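PDB 3ZMR: cellulase (glycosyl hydrolase family 5), which hydrolyses internal beta-1,4-glucosidic linkages of the xyloglucan backbone, retaining the beta configuration and releasing xyloglucan oligosaccharides. Local coordinates for residues A[131-136]-A[148-153]; A[175-180]-A[213-218]. One frame throughout, in Å; residues are numbered along the deposited sequence.

Contact 1 (A[131-136]-A[148-153]). With BGC (beta-D-glucopyranose), chain C; XYS (alpha-D-xylopyranose), chain B; BGC (beta-D-glucopyranose), chain D; EDO (1,2-ethanediol), chain K.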
loop_
_atom_site.group_PDB
_atom_site.type_symbol
_atom_site.label_atom_id
_atom_site.label_comp_id
_atom_site.label_asym_id
_atom_site.label_seq_id
_atom_site.Cartn_x
_atom_site.Cartn_y
_atom_site.Cartn_z
ATOM N N THR A 131 5.384 -5.740 17.438
ATOM C CA THR A 131 6.306 -4.929 18.216
ATOM C C THR A 131 5.804 -3.479 18.302
ATOM O O THR A 131 4.917 -3.209 19.124
ATOM C CB THR A 131 7.753 -5.133 17.745
ATOM O OG1 THR A 131 8.032 -6.542 17.669
ATOM C CG2 THR A 131 8.747 -4.480 18.698
ATOM N N PHE A 132 6.270 -2.552 17.453
ATOM C CA PHE A 132 5.786 -1.173 17.561
ATOM C C PHE A 132 4.302 -1.020 17.257
ATOM O O PHE A 132 3.699 -0.007 17.666
ATOM C CB PHE A 132 6.611 -0.175 16.743
ATOM C CG PHE A 132 7.904 0.197 17.404
ATOM C CD1 PHE A 132 7.923 1.048 18.505
ATOM C CD2 PHE A 132 9.102 -0.295 16.940
ATOM C CE1 PHE A 132 9.131 1.387 19.114
ATOM C CE2 PHE A 132 10.307 0.045 17.536
ATOM C CZ PHE A 132 10.315 0.878 18.632
ATOM N N GLU A 133 3.685 -1.982 16.566
ATOM C CA GLU A 133 2.259 -1.932 16.296
ATOM C C GLU A 133 1.397 -2.650 17.389
ATOM O O GLU A 133 0.181 -2.669 17.301
ATOM C CB GLU A 133 1.926 -2.514 14.926
ATOM C CG GLU A 133 1.792 -4.029 14.829
ATOM C CD GLU A 133 3.058 -4.840 14.775
ATOM O OE1 GLU A 133 4.118 -4.444 15.323
ATOM O OE2 GLU A 133 2.968 -5.955 14.168
ATOM N N ALA A 134 2.063 -3.253 18.374
ATOM C CA ALA A 134 1.360 -3.974 19.452
ATOM C C ALA A 134 0.505 -2.987 20.292
ATOM O O ALA A 134 0.984 -1.964 20.797
ATOM C CB ALA A 134 2.364 -4.674 20.334
ATOM N N VAL A 135 -0.775 -3.311 20.398
ATOM C CA VAL A 135 -1.746 -2.510 21.141
ATOM C C VAL A 135 -2.618 -3.467 21.983
ATOM O O VAL A 135 -2.945 -4.559 21.548
ATOM C CB VAL A 135 -2.638 -1.640 20.217
ATOM C CG1 VAL A 135 -1.831 -0.489 19.633
ATOM C CG2 VAL A 135 -3.320 -2.487 19.134
ATOM N N ILE A 136 -2.969 -3.019 23.183
ATOM C CA ILE A 136 -3.992 -3.686 23.977
ATOM C C ILE A 136 -5.303 -2.992 23.590
ATOM O O ILE A 136 -5.432 -1.765 23.685
ATOM C CB ILE A 136 -3.693 -3.594 25.478
ATOM C CG1 ILE A 136 -2.311 -4.192 25.814
ATOM C CG2 ILE A 136 -4.822 -4.215 26.286
ATOM C CD1 ILE A 136 -2.070 -5.611 25.386
ATOM N N THR A 148 6.184 -3.458 23.798
ATOM C CA THR A 148 6.450 -4.720 24.499
ATOM C C THR A 148 5.176 -5.471 24.855
ATOM O O THR A 148 5.254 -6.581 25.424
ATOM C CB THR A 148 7.276 -4.520 25.784
ATOM O OG1 THR A 148 6.486 -3.859 26.791
ATOM C CG2 THR A 148 8.555 -3.745 25.480
ATOM N N CYS A 149 4.004 -4.926 24.523
ATOM C CA CYS A 149 2.763 -5.464 25.111
ATOM C C CYS A 149 2.276 -6.774 24.492
ATOM O O CYS A 149 1.351 -7.415 25.013
ATOM C CB CYS A 149 1.636 -4.435 25.174
ATOM S SG CYS A 149 0.806 -4.015 23.651
ATOM N N TRP A 150 2.872 -7.155 23.362
ATOM C CA TRP A 150 2.614 -8.484 22.762
ATOM C C TRP A 150 3.792 -9.435 22.929
ATOM O O TRP A 150 3.870 -10.445 22.242
ATOM C CB TRP A 150 2.205 -8.343 21.298
ATOM C CG TRP A 150 0.847 -7.718 21.073
ATOM C CD1 TRP A 150 -0.107 -7.379 22.028
ATOM C CD2 TRP A 150 0.263 -7.377 19.803
ATOM N NE1 TRP A 150 -1.221 -6.846 21.423
ATOM C CE2 TRP A 150 -1.019 -6.828 20.058
ATOM C CE3 TRP A 150 0.714 -7.462 18.469
ATOM C CZ2 TRP A 150 -1.830 -6.375 19.044
ATOM C CZ3 TRP A 150 -0.113 -6.997 17.467
ATOM C CH2 TRP A 150 -1.354 -6.475 17.752
ATOM N N GLY A 151 4.714 -9.097 23.825
ATOM C CA GLY A 151 5.738 -10.040 24.263
ATOM C C GLY A 151 7.122 -9.896 23.672
ATOM O O GLY A 151 8.017 -10.677 24.007
ATOM N N ASN A 152 7.297 -8.929 22.764
ATOM C CA ASN A 152 8.626 -8.643 22.239
ATOM C C ASN A 152 9.343 -7.542 22.988
ATOM O O ASN A 152 8.702 -6.651 23.519
ATOM C CB ASN A 152 8.535 -8.274 20.754
ATOM C CG ASN A 152 8.267 -9.501 19.901
ATOM O OD1 ASN A 152 9.031 -10.464 19.960
ATOM N ND2 ASN A 152 7.194 -9.488 19.139
ATOM N N PRO A 153 10.681 -7.602 23.011
ATOM C CA PRO A 153 11.442 -6.502 23.553
ATOM C C PRO A 153 11.560 -5.348 22.564
ATOM O O PRO A 153 11.224 -5.489 21.387
ATOM C CB PRO A 153 12.823 -7.126 23.776
ATOM C CG PRO A 153 12.940 -8.188 22.727
ATOM C CD PRO A 153 11.553 -8.679 22.485
HETATM C C2 BGC C . -2.903 -10.812 19.254
HETATM C C3 BGC C . -2.572 -10.345 20.670
HETATM C C4 BGC C . -1.384 -11.150 21.221
HETATM C C5 BGC C . -0.239 -11.192 20.209
HETATM C C6 BGC C . 0.917 -12.052 20.657
HETATM C C1 BGC C . -1.665 -10.842 18.375
HETATM O O2 BGC C . -3.905 -9.975 18.681
HETATM O O3 BGC C . -3.775 -10.439 21.468
HETATM O O4 BGC C . -0.822 -10.573 22.420
HETATM O O5 BGC C . -0.685 -11.688 18.955
HETATM O O6 BGC C . 0.475 -13.411 20.818
HETATM C C1 XYS B . -6.177 -7.845 23.508
HETATM C C2 XYS B . -7.345 -8.387 22.688
HETATM C C3 XYS B . -6.874 -8.753 21.278
HETATM C C4 XYS B . -6.161 -7.550 20.650
HETATM C C5 XYS B . -5.050 -7.025 21.584
HETATM O O2 XYS B . -7.927 -9.527 23.334
HETATM O O3 XYS B . -8.014 -9.145 20.494
HETATM O O4 XYS B . -5.631 -7.875 19.345
HETATM O O5 XYS B . -5.599 -6.705 22.870
HETATM C C2 BGC D . -0.585 -10.631 24.767
HETATM C C3 BGC D . -1.291 -10.723 26.112
HETATM C C4 BGC D . -2.412 -9.679 26.133
HETATM C C5 BGC D . -3.328 -9.744 24.903
HETATM C C6 BGC D . -4.407 -8.661 24.867
HETATM C C1 BGC D . -1.590 -10.696 23.611
HETATM O O2 BGC D . 0.369 -11.690 24.691
HETATM O O3 BGC D . -0.393 -10.520 27.219
HETATM O O4 BGC D . -3.161 -9.926 27.302
HETATM O O5 BGC D . -2.539 -9.632 23.704
HETATM O O6 BGC D . -5.225 -8.888 23.716
HETATM C C1 EDO K . 6.180 -12.612 21.055
HETATM O O1 EDO K . 4.757 -12.681 21.011
HETATM C C2 EDO K . 6.803 -13.484 22.131
HETATM O O2 EDO K . 6.172 -14.764 22.171
#
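W150 lies with one face of its indole against A134 and the opposite face toward a glucosyl unit. From the root outward, CB meets A134 CB, and CG and CD2 stay under the same methyl, W150 CD2 at 3.5 Å from A134 CB. CG, anti to the carbonyl carbon (chi1 -69°), lays the indole over A134. W150 CD1 turns to the sugar, 3.3 Å from O4 of BGC in chain C. W150 NE1 makes a weak bond to V135 O, 2.9 Å but bent to 123° at the hydrogen. CE2 and CZ2 lie by V135 O and N, V135 CG2 being more distant; CE3 and CZ3 sit by A134 CA, and CH2, at the tip, by A134 CA and E133 O. A134 CA thus makes a CH-pi contact over the W150 six-membered ring, 3.6 Å from its centroid and 11° off the normal. Both segments make type I beta turns, T131-A134 and T148-G151, in loops of the TIM-barrel catalytic domain where an aromatic platform lines the glycan cleft. C149 SG packs on A134 CB and, at 3.7 Å, on I136 CD1, itself at the W150 ring edge. Within 131-136, E133 OE1 takes T131 N at 2.8 Å; E133 OE2 bonds N130 N.

Contact 2 (A[175-180]-A[213-218]); sequences VAYSHQ and INIHWE. With XYS (alpha-D-xylopyranose), chain E; GLC (alpha-D-glucopyranose), chain L; BGC (beta-D-glucopyranose), chain F.
Hydrogen bonds carry most of the contact between V175-S178 and N214-E218. Two involve V175: its N gives a nearly straight bond (161°) to N214 OD1 at 3.0 Å, and V175 O takes H216 N at 2.9 Å. The E218 carboxylate grips Y177 and S178. Y177 N reaches E218 OE1 at 2.7 Å, nearly along the C-O axis, and S178 N reaches the same oxygen on its syn side but well out of the carboxylate plane, while S178 OG donates to E218 OE2 at 2.7 Å from above that plane. E218 is extended beyond CG, which carries its carboxylate to these donors; W221 NE1 also bonds OE2. One water bridges Y177 OH and N214 O. As a second-shell bond, N214 ND2 donates to H216 ND1 in the imidazole plane, at 3.1 Å.

Apolar packing is slighter: Y177 CE1 meets I215 CG1 at 3.9 Å, the side chains crossing at about a right angle.

Sugar contacts belong to 213-218, which carries the C-terminal part of barrel strand 210-214. H216 NE2 donates to O3 of the bound glucose, modelled as both alpha and beta forms. W217 lays its indole face under a xylose, C2 centred over the ring; an alanine here would probably leave that xylosyl branch without its stacking platform.

Accepting at ND1 would favour a proton on H216 NE2, consistent with NE2 donating to O3, so N214 probably sets the donor presented to the sugar.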
loop_
_atom_site.group_PDB
_atom_site.type_symbol
_atom_site.label_atom_id
_atom_site.label_comp_id
_atom_site.label_asym_id
_atom_site.label_seq_id
_atom_site.Cartn_x
_atom_site.Cartn_y
_atom_site.Cartn_z
ATOM N N VAL A 175 4.068 0.095 12.806
ATOM C CA VAL A 175 3.991 1.026 13.928
ATOM C C VAL A 175 2.538 1.396 14.216
ATOM O O VAL A 175 1.730 1.645 13.308
ATOM C CB VAL A 175 4.774 2.332 13.662
ATOM C CG1 VAL A 175 4.894 3.178 14.938
ATOM C CG2 VAL A 175 6.165 2.037 13.137
ATOM N N ALA A 176 2.234 1.454 15.514
ATOM C CA ALA A 176 0.982 1.996 16.019
ATOM C C ALA A 176 1.354 3.327 16.689
ATOM O O ALA A 176 2.468 3.493 17.221
ATOM C CB ALA A 176 0.395 1.072 17.077
ATOM N N TYR A 177 0.399 4.254 16.643
ATOM C CA TYR A 177 0.524 5.580 17.274
ATOM C C TYR A 177 -0.673 5.982 18.120
ATOM O O TYR A 177 -0.532 6.836 19.003
ATOM C CB TYR A 177 0.742 6.659 16.202
ATOM C CG TYR A 177 1.953 6.497 15.327
ATOM C CD1 TYR A 177 1.892 5.757 14.146
ATOM C CD2 TYR A 177 3.180 7.054 15.691
ATOM C CE1 TYR A 177 3.021 5.640 13.330
ATOM C CE2 TYR A 177 4.301 6.930 14.900
ATOM C CZ TYR A 177 4.229 6.218 13.738
ATOM O OH TYR A 177 5.384 6.166 12.979
ATOM N N SER A 178 -1.836 5.410 17.821
ATOM C CA SER A 178 -3.113 5.868 18.377
ATOM C C SER A 178 -3.344 5.475 19.844
ATOM O O SER A 178 -4.307 5.930 20.481
ATOM C CB SER A 178 -4.292 5.424 17.520
ATOM O OG SER A 178 -4.202 6.053 16.240
ATOM N N HIS A 179 -2.431 4.674 20.368
ATOM C CA HIS A 179 -2.357 4.369 21.796
ATOM C C HIS A 179 -1.425 5.313 22.546
ATOM O O HIS A 179 -1.219 5.182 23.761
ATOM C CB HIS A 179 -1.920 2.924 22.017
ATOM C CG HIS A 179 -0.560 2.601 21.494
ATOM N ND1 HIS A 179 -0.034 3.195 20.364
ATOM C CD2 HIS A 179 0.348 1.675 21.895
ATOM C CE1 HIS A 179 1.162 2.685 20.131
ATOM N NE2 HIS A 179 1.415 1.753 21.037
ATOM N N GLN A 180 -0.872 6.286 21.823
ATOM C CA GLN A 180 0.177 7.184 22.344
ATOM C C GLN A 180 -0.129 8.655 22.027
ATOM O O GLN A 180 0.799 9.463 21.819
ATOM C CB GLN A 180 1.564 6.782 21.829
ATOM C CG GLN A 180 1.982 5.393 22.263
ATOM C CD GLN A 180 2.436 5.335 23.713
ATOM O OE1 GLN A 180 2.875 6.328 24.294
ATOM N NE2 GLN A 180 2.339 4.159 24.309
ATOM N N ILE A 213 8.438 2.191 7.435
ATOM C CA ILE A 213 7.516 2.411 8.568
ATOM C C ILE A 213 6.114 2.660 8.033
ATOM O O ILE A 213 5.948 3.266 6.967
ATOM C CB ILE A 213 7.956 3.553 9.498
ATOM C CG1 ILE A 213 8.106 4.881 8.756
ATOM C CG2 ILE A 213 9.241 3.158 10.218
ATOM C CD1 ILE A 213 8.394 6.054 9.671
ATOM N N ASN A 214 5.105 2.210 8.756
ATOM C CA ASN A 214 3.721 2.401 8.369
ATOM C C ASN A 214 2.888 2.962 9.520
ATOM O O ASN A 214 3.413 3.330 10.575
ATOM C CB ASN A 214 3.133 1.125 7.784
ATOM C CG ASN A 214 2.730 0.105 8.830
ATOM O OD1 ASN A 214 2.925 0.300 10.035
ATOM N ND2 ASN A 214 2.238 -1.023 8.372
ATOM N N ILE A 215 1.592 3.097 9.278
ATOM C CA ILE A 215 0.580 3.108 10.356
ATOM C C ILE A 215 -0.186 1.788 10.179
ATOM O O ILE A 215 -0.778 1.536 9.142
ATOM C CB ILE A 215 -0.376 4.313 10.297
ATOM C CG1 ILE A 215 0.375 5.641 10.405
ATOM C CG2 ILE A 215 -1.384 4.176 11.443
ATOM C CD1 ILE A 215 -0.532 6.833 10.211
ATOM N N HIS A 216 -0.166 0.933 11.199
ATOM C CA HIS A 216 -0.653 -0.429 11.062
ATOM C C HIS A 216 -2.122 -0.480 11.508
ATOM O O HIS A 216 -2.781 0.561 11.631
ATOM C CB HIS A 216 0.233 -1.376 11.885
ATOM C CG HIS A 216 0.303 -2.786 11.372
ATOM N ND1 HIS A 216 0.955 -3.103 10.212
ATOM C CD2 HIS A 216 -0.165 -3.962 11.882
ATOM C CE1 HIS A 216 0.908 -4.415 10.022
ATOM N NE2 HIS A 216 0.243 -4.966 11.039
ATOM N N TRP A 217 -2.621 -1.676 11.781
ATOM C CA TRP A 217 -4.025 -1.908 12.136
ATOM C C TRP A 217 -4.481 -1.084 13.349
ATOM O O TRP A 217 -5.493 -0.402 13.308
ATOM C CB TRP A 217 -4.187 -3.403 12.443
ATOM C CG TRP A 217 -5.531 -3.794 12.992
ATOM C CD1 TRP A 217 -6.749 -3.824 12.333
ATOM C CD2 TRP A 217 -5.802 -4.206 14.346
ATOM N NE1 TRP A 217 -7.751 -4.223 13.203
ATOM C CE2 TRP A 217 -7.191 -4.488 14.425
ATOM C CE3 TRP A 217 -4.998 -4.417 15.477
ATOM C CZ2 TRP A 217 -7.780 -4.961 15.585
ATOM C CZ3 TRP A 217 -5.605 -4.876 16.640
ATOM C CH2 TRP A 217 -6.958 -5.132 16.683
ATOM N N GLU A 218 -3.723 -1.189 14.430
ATOM C CA GLU A 218 -3.957 -0.452 15.692
ATOM C C GLU A 218 -5.444 -0.278 16.079
ATOM O O GLU A 218 -5.933 0.817 16.359
ATOM C CB GLU A 218 -3.188 0.854 15.757
ATOM C CG GLU A 218 -3.524 1.885 14.708
ATOM C CD GLU A 218 -2.950 3.259 15.023
ATOM O OE1 GLU A 218 -1.995 3.341 15.824
ATOM O OE2 GLU A 218 -3.459 4.249 14.443
HETATM C C1 XYS E . -4.575 -7.748 14.712
HETATM C C2 XYS E . -6.094 -7.944 14.473
HETATM C C3 XYS E . -6.265 -8.455 13.047
HETATM C C4 XYS E . -5.578 -7.552 12.031
HETATM C C5 XYS E . -4.108 -7.255 12.388
HETATM O O2 XYS E . -6.749 -8.877 15.386
HETATM O O3 XYS E . -7.642 -8.560 12.673
HETATM O O4 XYS E . -5.625 -8.200 10.771
HETATM O O5 XYS E . -4.011 -6.846 13.745
HETATM C C1 GLC L . -1.440 -9.389 8.254
HETATM C C2 GLC L . -1.386 -8.296 9.316
HETATM C C3 GLC L . -0.570 -8.727 10.535
HETATM C C4 GLC L . -1.145 -10.063 11.016
HETATM C C5 GLC L . -1.288 -11.047 9.845
HETATM C C6 GLC L . -1.835 -12.415 10.242
HETATM O O2 GLC L . -0.898 -7.121 8.724
HETATM O O3 GLC L . -0.542 -7.700 11.552
HETATM O O4 GLC L . -0.229 -10.559 11.953
HETATM O O5 GLC L . -2.091 -10.491 8.829
HETATM O O6 GLC L . -0.719 -13.230 10.546
HETATM C C2 BGC F . -1.530 -8.167 9.220
HETATM C C3 BGC F . -0.679 -8.714 10.378
HETATM C C4 BGC F . -1.126 -10.103 10.822
HETATM C C5 BGC F . -1.131 -10.940 9.535
HETATM C C6 BGC F . -1.479 -12.388 9.831
HETATM C C1 BGC F . -1.806 -9.124 8.051
HETATM O O2 BGC F . -0.910 -6.989 8.708
HETATM O O3 BGC F . -0.769 -7.794 11.486
HETATM O O4 BGC F . -0.252 -10.598 11.877
HETATM O O5 BGC F . -2.079 -10.423 8.580
HETATM O O6 BGC F . -2.653 -12.379 10.661
HETATM O O HOH W 1 5.094 5.302 10.484
#

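In the fold
Contacts 1 and 2, their centres 11 Å apart, join loops that follow successive barrel strands 125-127, 170-173 and 210-214, and both line the glycan cleft. They touch directly: F132 O and A176 N are 3.0 Å apart, a probable hydrogen bond, V135 CG1 packs on A176 CB at 3.7 Å, and E133 CG lies 3.5 Å from H216 CD2. E133 of contact 1 therefore reaches across to contact 2, its side chain also about 3 Å from that of substrate-binding W437. Segment 148-153 faces backbone glucosyl units, whereas H216 reaches the glucose site, its side chain about 4 Å from that of E395, the inferred nucleophile, and about 3 Å from that of N261.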